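Local coordinates for acyl-[acyl-carrier-protein]--UDP-N-acetylglucosamine O-acyltransferase (PDB 1J2Z) that catalyses the transfer of a (3R)-hydroxyacyl chain from acyl carrier protein to UDP-N-acetylglucosamine, the first step of the lipid A pathway, at residues Ser11-Glu15 with Ile28-Leu34; Ile167-Leu173 with Val183-Ala188; Leu193-Met198 with Ile210-Tyr214. One frame throughout, in Å; residues are numbered along the deposited sequence.

Contact 1 (Ser11-Glu15 with Ile28-Leu34); sequences SPKAE and IGDGVKL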
loop_
_atom_site.group_PDB
_atom_site.type_symbol
_atom_site.label_atom_id
_atom_site.label_comp_id
_atom_site.label_asym_id
_atom_site.label_seq_id
_atom_site.Cartn_x
_atom_site.Cartn_y
_atom_site.Cartn_z
ATOM N N SER A 11 -10.433 26.965 -10.278
ATOM C CA SER A 11 -11.443 27.299 -11.273
ATOM C C SER A 11 -12.318 28.442 -10.789
ATOM O O SER A 11 -12.713 28.486 -9.625
ATOM C CB SER A 11 -12.338 26.098 -11.557
ATOM O OG SER A 11 -13.490 26.508 -12.271
ATOM N N PRO A 12 -12.623 29.396 -11.674
ATOM C CA PRO A 12 -13.472 30.504 -11.235
ATOM C C PRO A 12 -14.882 30.020 -10.884
ATOM O O PRO A 12 -15.630 30.716 -10.211
ATOM C CB PRO A 12 -13.440 31.461 -12.431
ATOM C CG PRO A 12 -13.169 30.542 -13.606
ATOM C CD PRO A 12 -12.120 29.617 -13.040
ATOM N N LYS A 13 -15.231 28.816 -11.323
ATOM C CA LYS A 13 -16.556 28.264 -11.042
ATOM C C LYS A 13 -16.643 27.548 -9.700
ATOM O O LYS A 13 -17.736 27.223 -9.232
ATOM C CB LYS A 13 -16.978 27.315 -12.161
ATOM C CG LYS A 13 -17.001 27.987 -13.529
ATOM C CD LYS A 13 -17.430 27.027 -14.618
ATOM C CE LYS A 13 -17.379 27.694 -15.983
ATOM N NZ LYS A 13 -17.916 26.789 -17.039
ATOM N N ALA A 14 -15.495 27.296 -9.075
ATOM C CA ALA A 14 -15.493 26.631 -7.778
ATOM C C ALA A 14 -15.979 27.642 -6.749
ATOM O O ALA A 14 -15.830 28.848 -6.946
ATOM C CB ALA A 14 -14.100 26.163 -7.426
ATOM N N GLU A 15 -16.568 27.152 -5.665
ATOM C CA GLU A 15 -17.072 28.022 -4.609
ATOM C C GLU A 15 -16.185 27.852 -3.378
ATOM O O GLU A 15 -16.128 26.775 -2.788
ATOM C CB GLU A 15 -18.523 27.660 -4.284
ATOM C CG GLU A 15 -19.464 27.812 -5.478
ATOM C CD GLU A 15 -19.692 29.264 -5.860
ATOM O OE1 GLU A 15 -19.980 29.537 -7.047
ATOM O OE2 GLU A 15 -19.593 30.133 -4.968
ATOM N N ILE A 28 -7.831 22.870 -8.109
ATOM C CA ILE A 28 -9.247 22.835 -7.768
ATOM C C ILE A 28 -10.150 23.017 -8.987
ATOM O O ILE A 28 -10.164 24.082 -9.606
ATOM C CB ILE A 28 -9.532 23.924 -6.708
ATOM C CG1 ILE A 28 -8.642 23.660 -5.487
ATOM C CG2 ILE A 28 -11.013 23.947 -6.333
ATOM C CD1 ILE A 28 -8.762 24.690 -4.390
ATOM N N GLY A 29 -10.898 21.961 -9.309
ATOM C CA GLY A 29 -11.794 21.954 -10.459
ATOM C C GLY A 29 -13.036 22.826 -10.364
ATOM O O GLY A 29 -13.353 23.376 -9.304
ATOM N N ASP A 30 -13.765 22.926 -11.471
ATOM C CA ASP A 30 -14.939 23.777 -11.516
ATOM C C ASP A 30 -16.204 23.299 -10.811
ATOM O O ASP A 30 -17.198 24.011 -10.810
ATOM C CB ASP A 30 -15.267 24.163 -12.966
ATOM C CG ASP A 30 -15.604 22.973 -13.840
ATOM O OD1 ASP A 30 -16.020 21.926 -13.304
ATOM O OD2 ASP A 30 -15.469 23.100 -15.076
ATOM N N GLY A 31 -16.175 22.117 -10.206
ATOM C CA GLY A 31 -17.352 21.632 -9.503
ATOM C C GLY A 31 -17.116 21.501 -8.005
ATOM O O GLY A 31 -17.930 20.927 -7.287
ATOM N N VAL A 32 -16.004 22.052 -7.529
ATOM C CA VAL A 32 -15.649 21.961 -6.118
ATOM C C VAL A 32 -16.251 23.054 -5.240
ATOM O O VAL A 32 -16.443 24.192 -5.673
ATOM C CB VAL A 32 -14.098 21.994 -5.938
ATOM C CG1 VAL A 32 -13.737 21.954 -4.454
ATOM C CG2 VAL A 32 -13.456 20.815 -6.675
ATOM N N LYS A 33 -16.544 22.688 -3.998
ATOM C CA LYS A 33 -17.081 23.616 -3.016
ATOM C C LYS A 33 -16.324 23.380 -1.717
ATOM O O LYS A 33 -16.193 22.242 -1.266
ATOM C CB LYS A 33 -18.571 23.366 -2.791
ATOM C CG LYS A 33 -19.415 23.536 -4.041
ATOM C CD LYS A 33 -20.850 23.134 -3.785
ATOM C CE LYS A 33 -21.666 23.258 -5.055
ATOM N NZ LYS A 33 -21.019 22.556 -6.200
ATOM N N LEU A 34 -15.805 24.451 -1.130
ATOM C CA LEU A 34 -15.069 24.345 0.121
ATOM C C LEU A 34 -15.760 25.225 1.153
ATOM O O LEU A 34 -15.813 26.447 1.008
ATOM C CB LEU A 34 -13.619 24.804 -0.071
ATOM C CG LEU A 34 -12.800 24.111 -1.170
ATOM C CD1 LEU A 34 -11.406 24.719 -1.217
ATOM C CD2 LEU A 34 -12.718 22.613 -0.895
HETATM O O HOH W 1 -19.469 24.784 -10.131
#

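Contact 2 (Ile167-Leu173 with Val183-Ala188); sequences IAGKSAL and VEGNRA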
loop_
_atom_site.group_PDB
_atom_site.type_symbol
_atom_site.label_atom_id
_atom_site.label_comp_id
_atom_site.label_asym_id
_atom_site.label_seq_id
_atom_site.Cartn_x
_atom_site.Cartn_y
_atom_site.Cartn_z
ATOM N N ILE A 167 -11.921 -3.240 13.290
ATOM C CA ILE A 167 -11.380 -4.217 12.358
ATOM C C ILE A 167 -9.859 -4.185 12.438
ATOM O O ILE A 167 -9.239 -3.149 12.189
ATOM C CB ILE A 167 -11.812 -3.905 10.917
ATOM C CG1 ILE A 167 -13.321 -3.705 10.867
ATOM C CG2 ILE A 167 -11.413 -5.048 9.988
ATOM C CD1 ILE A 167 -13.829 -3.398 9.497
ATOM N N ALA A 168 -9.265 -5.319 12.790
ATOM C CA ALA A 168 -7.813 -5.422 12.910
ATOM C C ALA A 168 -7.109 -5.170 11.581
ATOM O O ALA A 168 -7.680 -5.378 10.515
ATOM C CB ALA A 168 -7.433 -6.800 13.445
ATOM N N GLY A 169 -5.859 -4.728 11.652
ATOM C CA GLY A 169 -5.103 -4.465 10.443
ATOM C C GLY A 169 -4.850 -5.720 9.627
ATOM O O GLY A 169 -4.975 -6.834 10.132
ATOM N N LYS A 170 -4.495 -5.532 8.360
ATOM C CA LYS A 170 -4.214 -6.637 7.446
ATOM C C LYS A 170 -5.347 -7.647 7.279
ATOM O O LYS A 170 -5.107 -8.806 6.951
ATOM C CB LYS A 170 -2.937 -7.370 7.874
ATOM C CG LYS A 170 -1.660 -6.700 7.396
ATOM C CD LYS A 170 -0.441 -7.529 7.750
ATOM C CE LYS A 170 0.790 -7.047 6.997
ATOM N NZ LYS A 170 0.660 -7.275 5.528
ATOM N N SER A 171 -6.584 -7.214 7.493
ATOM C CA SER A 171 -7.712 -8.121 7.331
ATOM C C SER A 171 -8.292 -7.972 5.931
ATOM O O SER A 171 -8.022 -6.995 5.230
ATOM C CB SER A 171 -8.809 -7.808 8.351
ATOM O OG SER A 171 -8.327 -7.884 9.676
ATOM N N ALA A 172 -9.085 -8.959 5.531
ATOM C CA ALA A 172 -9.760 -8.953 4.243
ATOM C C ALA A 172 -11.195 -9.304 4.618
ATOM O O ALA A 172 -11.493 -10.453 4.937
ATOM C CB ALA A 172 -9.167 -10.016 3.319
ATOM N N LEU A 173 -12.076 -8.308 4.600
ATOM C CA LEU A 173 -13.469 -8.517 4.989
ATOM C C LEU A 173 -14.419 -8.641 3.802
ATOM O O LEU A 173 -14.503 -7.744 2.958
ATOM C CB LEU A 173 -13.922 -7.374 5.906
ATOM C CG LEU A 173 -15.300 -7.462 6.568
ATOM C CD1 LEU A 173 -15.379 -8.703 7.471
ATOM C CD2 LEU A 173 -15.537 -6.195 7.390
ATOM N N VAL A 183 -13.396 -7.444 14.517
ATOM C CA VAL A 183 -13.116 -8.402 13.455
ATOM C C VAL A 183 -11.622 -8.499 13.170
ATOM O O VAL A 183 -10.869 -7.558 13.422
ATOM C CB VAL A 183 -13.851 -7.997 12.161
ATOM C CG1 VAL A 183 -13.540 -8.980 11.042
ATOM C CG2 VAL A 183 -15.346 -7.949 12.419
ATOM N N GLU A 184 -11.204 -9.642 12.632
ATOM C CA GLU A 184 -9.798 -9.872 12.316
ATOM C C GLU A 184 -9.622 -11.120 11.452
ATOM O O GLU A 184 -10.472 -12.011 11.459
ATOM C CB GLU A 184 -9.014 -10.027 13.619
ATOM C CG GLU A 184 -7.538 -10.322 13.454
ATOM C CD GLU A 184 -6.813 -10.376 14.788
ATOM O OE1 GLU A 184 -7.162 -11.237 15.624
ATOM O OE2 GLU A 184 -5.897 -9.551 14.998
ATOM N N GLY A 185 -8.523 -11.175 10.704
ATOM C CA GLY A 185 -8.252 -12.334 9.869
ATOM C C GLY A 185 -8.302 -12.068 8.380
ATOM O O GLY A 185 -8.972 -11.135 7.935
ATOM N N ASN A 186 -7.589 -12.881 7.602
ATOM C CA ASN A 186 -7.595 -12.698 6.158
ATOM C C ASN A 186 -9.067 -12.737 5.793
ATOM O O ASN A 186 -9.662 -11.698 5.525
ATOM C CB ASN A 186 -6.831 -13.816 5.451
ATOM C CG ASN A 186 -6.241 -13.361 4.128
ATOM O OD1 ASN A 186 -6.964 -12.959 3.216
ATOM N ND2 ASN A 186 -4.917 -13.413 4.023
ATOM N N ARG A 187 -9.665 -13.923 5.788
ATOM C CA ARG A 187 -11.091 -14.003 5.513
ATOM C C ARG A 187 -11.675 -13.678 6.886
ATOM O O ARG A 187 -12.055 -14.565 7.651
ATOM C CB ARG A 187 -11.484 -15.409 5.060
ATOM C CG ARG A 187 -12.676 -15.410 4.115
ATOM C CD ARG A 187 -12.934 -16.770 3.473
ATOM N NE ARG A 187 -13.748 -17.651 4.308
ATOM C CZ ARG A 187 -13.290 -18.359 5.334
ATOM N NH1 ARG A 187 -12.007 -18.303 5.669
ATOM N NH2 ARG A 187 -14.122 -19.124 6.029
ATOM N N ALA A 188 -11.697 -12.384 7.190
ATOM C CA ALA A 188 -12.167 -11.840 8.462
ATOM C C ALA A 188 -13.415 -12.461 9.086
ATOM O O ALA A 188 -14.370 -12.807 8.389
ATOM C CB ALA A 188 -12.361 -10.333 8.321
#

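Contact 3 (Leu193-Met198 with Ile210-Tyr214); sequences LNRHRM and IYALY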
loop_
_atom_site.group_PDB
_atom_site.type_symbol
_atom_site.label_atom_id
_atom_site.label_comp_id
_atom_site.label_asym_id
_atom_site.label_seq_id
_atom_site.Cartn_x
_atom_site.Cartn_y
_atom_site.Cartn_z
ATOM N N LEU A 193 -16.558 -8.663 21.146
ATOM C CA LEU A 193 -17.127 -7.322 21.138
ATOM C C LEU A 193 -16.097 -6.223 21.354
ATOM O O LEU A 193 -15.057 -6.437 21.976
ATOM C CB LEU A 193 -18.222 -7.203 22.198
ATOM C CG LEU A 193 -19.439 -8.124 22.058
ATOM C CD1 LEU A 193 -20.518 -7.681 23.044
ATOM C CD2 LEU A 193 -19.976 -8.070 20.634
ATOM N N ASN A 194 -16.407 -5.043 20.828
ATOM C CA ASN A 194 -15.548 -3.874 20.952
ATOM C C ASN A 194 -15.849 -3.244 22.307
ATOM O O ASN A 194 -16.448 -2.172 22.397
ATOM C CB ASN A 194 -15.853 -2.889 19.821
ATOM C CG ASN A 194 -14.859 -1.749 19.753
ATOM O OD1 ASN A 194 -14.900 -0.933 18.832
ATOM N ND2 ASN A 194 -13.962 -1.683 20.729
ATOM N N ARG A 195 -15.424 -3.939 23.355
ATOM C CA ARG A 195 -15.638 -3.519 24.735
ATOM C C ARG A 195 -15.186 -2.087 25.000
ATOM O O ARG A 195 -15.933 -1.286 25.567
ATOM C CB ARG A 195 -14.902 -4.483 25.671
ATOM C CG ARG A 195 -15.498 -4.614 27.060
ATOM C CD ARG A 195 -14.843 -5.767 27.815
ATOM N NE ARG A 195 -15.482 -6.026 29.103
ATOM C CZ ARG A 195 -15.453 -5.190 30.136
ATOM N NH1 ARG A 195 -14.814 -4.033 30.034
ATOM N NH2 ARG A 195 -16.058 -5.513 31.270
ATOM N N HIS A 196 -13.964 -1.765 24.587
ATOM C CA HIS A 196 -13.429 -0.428 24.800
ATOM C C HIS A 196 -14.337 0.662 24.242
ATOM O O HIS A 196 -14.470 1.732 24.837
ATOM C CB HIS A 196 -12.035 -0.302 24.180
ATOM C CG HIS A 196 -11.488 1.090 24.224
ATOM N ND1 HIS A 196 -11.856 2.062 23.318
ATOM C CD2 HIS A 196 -10.639 1.688 25.093
ATOM C CE1 HIS A 196 -11.259 3.199 23.628
ATOM N NE2 HIS A 196 -10.516 2.999 24.701
ATOM N N ARG A 197 -14.960 0.388 23.102
ATOM C CA ARG A 197 -15.855 1.354 22.479
ATOM C C ARG A 197 -17.182 1.431 23.223
ATOM O O ARG A 197 -17.691 2.520 23.494
ATOM C CB ARG A 197 -16.127 0.967 21.026
ATOM C CG ARG A 197 -17.090 1.903 20.323
ATOM C CD ARG A 197 -16.342 2.915 19.484
ATOM N NE ARG A 197 -15.371 3.675 20.258
ATOM C CZ ARG A 197 -14.438 4.451 19.716
ATOM N NH1 ARG A 197 -14.360 4.560 18.396
ATOM N NH2 ARG A 197 -13.587 5.115 20.487
ATOM N N MET A 198 -17.749 0.270 23.540
ATOM C CA MET A 198 -19.025 0.225 24.244
ATOM C C MET A 198 -18.940 0.929 25.594
ATOM O O MET A 198 -19.885 1.593 26.011
ATOM C CB MET A 198 -19.472 -1.225 24.455
ATOM C CG MET A 198 -19.581 -2.039 23.176
ATOM S SD MET A 198 -20.308 -3.665 23.462
ATOM C CE MET A 198 -18.969 -4.489 24.278
ATOM N N ILE A 210 -26.178 -6.697 25.472
ATOM C CA ILE A 210 -25.645 -6.949 24.137
ATOM C C ILE A 210 -24.877 -8.266 24.073
ATOM O O ILE A 210 -25.072 -9.054 23.149
ATOM C CB ILE A 210 -24.745 -5.779 23.679
ATOM C CG1 ILE A 210 -25.598 -4.514 23.558
ATOM C CG2 ILE A 210 -24.084 -6.107 22.335
ATOM C CD1 ILE A 210 -24.815 -3.255 23.251
ATOM N N TYR A 211 -24.006 -8.512 25.049
ATOM C CA TYR A 211 -23.248 -9.763 25.067
ATOM C C TYR A 211 -24.228 -10.925 24.992
ATOM O O TYR A 211 -24.088 -11.827 24.163
ATOM C CB TYR A 211 -22.436 -9.909 26.358
ATOM C CG TYR A 211 -21.081 -9.238 26.370
ATOM C CD1 TYR A 211 -20.883 -8.037 27.050
ATOM C CD2 TYR A 211 -19.979 -9.840 25.764
ATOM C CE1 TYR A 211 -19.618 -7.457 27.139
ATOM C CE2 TYR A 211 -18.707 -9.266 25.844
ATOM C CZ TYR A 211 -18.535 -8.076 26.536
ATOM O OH TYR A 211 -17.284 -7.516 26.648
ATOM N N ALA A 212 -25.217 -10.894 25.879
ATOM C CA ALA A 212 -26.234 -11.932 25.939
ATOM C C ALA A 212 -26.933 -12.065 24.596
ATOM O O ALA A 212 -27.097 -13.169 24.078
ATOM C CB ALA A 212 -27.254 -11.597 27.029
ATOM N N LEU A 213 -27.336 -10.929 24.035
ATOM C CA LEU A 213 -28.026 -10.900 22.750
ATOM C C LEU A 213 -27.234 -11.647 21.678
ATOM O O LEU A 213 -27.759 -12.531 21.002
ATOM C CB LEU A 213 -28.229 -9.451 22.295
ATOM C CG LEU A 213 -29.414 -9.123 21.377
ATOM C CD1 LEU A 213 -29.102 -7.842 20.621
ATOM C CD2 LEU A 213 -29.694 -10.247 20.400
ATOM N N TYR A 214 -25.967 -11.283 21.520
ATOM C CA TYR A 214 -25.129 -11.919 20.514
ATOM C C TYR A 214 -24.899 -13.397 20.790
ATOM O O TYR A 214 -24.819 -14.203 19.860
ATOM C CB TYR A 214 -23.792 -11.183 20.399
ATOM C CG TYR A 214 -23.842 -9.972 19.488
ATOM C CD1 TYR A 214 -23.389 -8.726 19.920
ATOM C CD2 TYR A 214 -24.315 -10.081 18.178
ATOM C CE1 TYR A 214 -23.403 -7.622 19.072
ATOM C CE2 TYR A 214 -24.333 -8.983 17.321
ATOM C CZ TYR A 214 -23.876 -7.759 17.772
ATOM O OH TYR A 214 -23.886 -6.675 16.923
#

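Contact 1 (Ser11-Glu15 with Ile28-Leu34)
Lys13 and Asp30 run alongside each other in the same direction, brought together at their roots, where the two CB atoms are 3.7 Å apart. The lysine chain is extended beyond CG, and its NZ stays 4.8 Å from Asp30 OD2; the opposite charges may attract weakly, but the charged atoms are not in contact. Asp30 OD1 bonds instead to a tartaric acid molecule, probably from the crystallisation liquor. On the flank of the pair, Ser11 turns OG anti to its own N (chi1 166°). This presses OG tightly on Asp30 CB at 3.0 Å, and the same oxygen accepts from Lys13 N in an ST turn. The Ala14 methyl sits against the carbonyl oxygens of Gly29 and Val32 and also reaches Ile28 CG2 at 4.0 Å. Glu15 and Lys33, paired in parallel register, carry their side chains on one face of the sheet. Ser11 N donates to Ile28 O (3.0 Å) at one end; at the other, Glu15 N to Val32 O and Leu34 N to Glu15 O (2.9 Å) flank Lys33. Three main-chain bonds thus tie corners of successive coils of the left-handed parallel beta-helix, while Lys13 and Asp30 probably add little to the hold.

Contact 2 (Ile167-Leu173 with Val183-Ala188)
Glu184 runs its flat carboxylate and the chain behind it past the methyl of Ala168: CB, CG and OE2 all lie about 3.5-3.6 Å from Ala168 CB, while OE1 forms a salt bridge with Arg191. The Glu184 chain is fully extended, with CG anti to the backbone N (chi1 178°), and thus passes alongside that methyl before reaching the arginine. The peptide planes are flat groups too, and the donors stand at different heights above the carbonyl planes. Ala168 N donates to Val183 O in a nearly straight bond of 2.8 Å, tilted 24° from that carbonyl plane, whereas Ser171 OG donates to Ala168 O from well above the plane. Ala172 N donates to Gly185 O at 3.2 Å; the placement of Asn186 O is doubtful, since it lies too close to both Ala172 O and Ala172 CB. On the apolar side, with Ile155 and Ile161, Leu173 is set roughly perpendicular to Val183, its CD1 lying 4.0 Å from Val183 CG1 and 3.5 Å from Ala188 CB. The contact lies at the C-terminal end of the beta-helix, where 172-173 is the outermost strand of its sheet, next to 154-155. Strand 166-167 lies between 148-149 and 181-184. Lys170 reaches Leu152 O of a second subunit, and beyond Ala188 the antiparallel strand 189-191 leads toward helix 195-201.

Contact 3 (Leu193-Met198 with Ile210-Tyr214)
Leu193 and Tyr211 bury the most surface here, 88 and 83 Å² respectively, and their side chains pass antiparallel. The leucine places CD1 over one face of the phenol ring, 3.6 Å from its centroid and 15° off the normal, a CH-pi contact. Its CG sits anti to the carbonyl carbon (chi1 -61°), which directs the two methyls toward helix 204-217: CD1 also meets Ile210 CG2 at 4.0 Å, and CD2 meets Tyr214 CD1 at 3.5 Å, so one branched side chain touches three residues of the facing helix. These residues belong to the helical C-terminal domain characteristic of LpxA, which follows the beta-helix; here the segment leading into helix 195-201, together with Met198 of that helix, packs on helix 204-217. Met198 adds to the layer by bending at its last torsion, which brings CE to 4.2 Å from Tyr211 CE1. At the far end of the ring, Arg195 runs roughly perpendicular to the tyrosine, its CD 3.2 Å from Tyr211 OH and its guanidinium plane inclined 50° to the ring. Tyr214, packed against Ile244 of helix 239-250, turns its OH to the backbone oxygen of Pro179.

Contacts 1 and 2 join neighbouring turns of the same beta-helix near its two ends, on opposite sides of the chain's centre and with centres about 38 Å apart; both rely on main-chain bonds. All three contacts are partly buried, and in contact 1 buried apolar residues are backed by exposed charged ones. Contact 1 stands at an outer corner without a neighbouring subunit, whereas contact 2 reaches toward other copies of the trimer. Contact 3 joins the lead-in and first turn of helix 195-201 to helix 204-217. Its centre is about 18 Å from that of contact 2, yet nearest atoms remain about 7 Å apart. There rings and methyls take the place of backbone bonds, illustrating how chemistry changes from solenoid to helical domain.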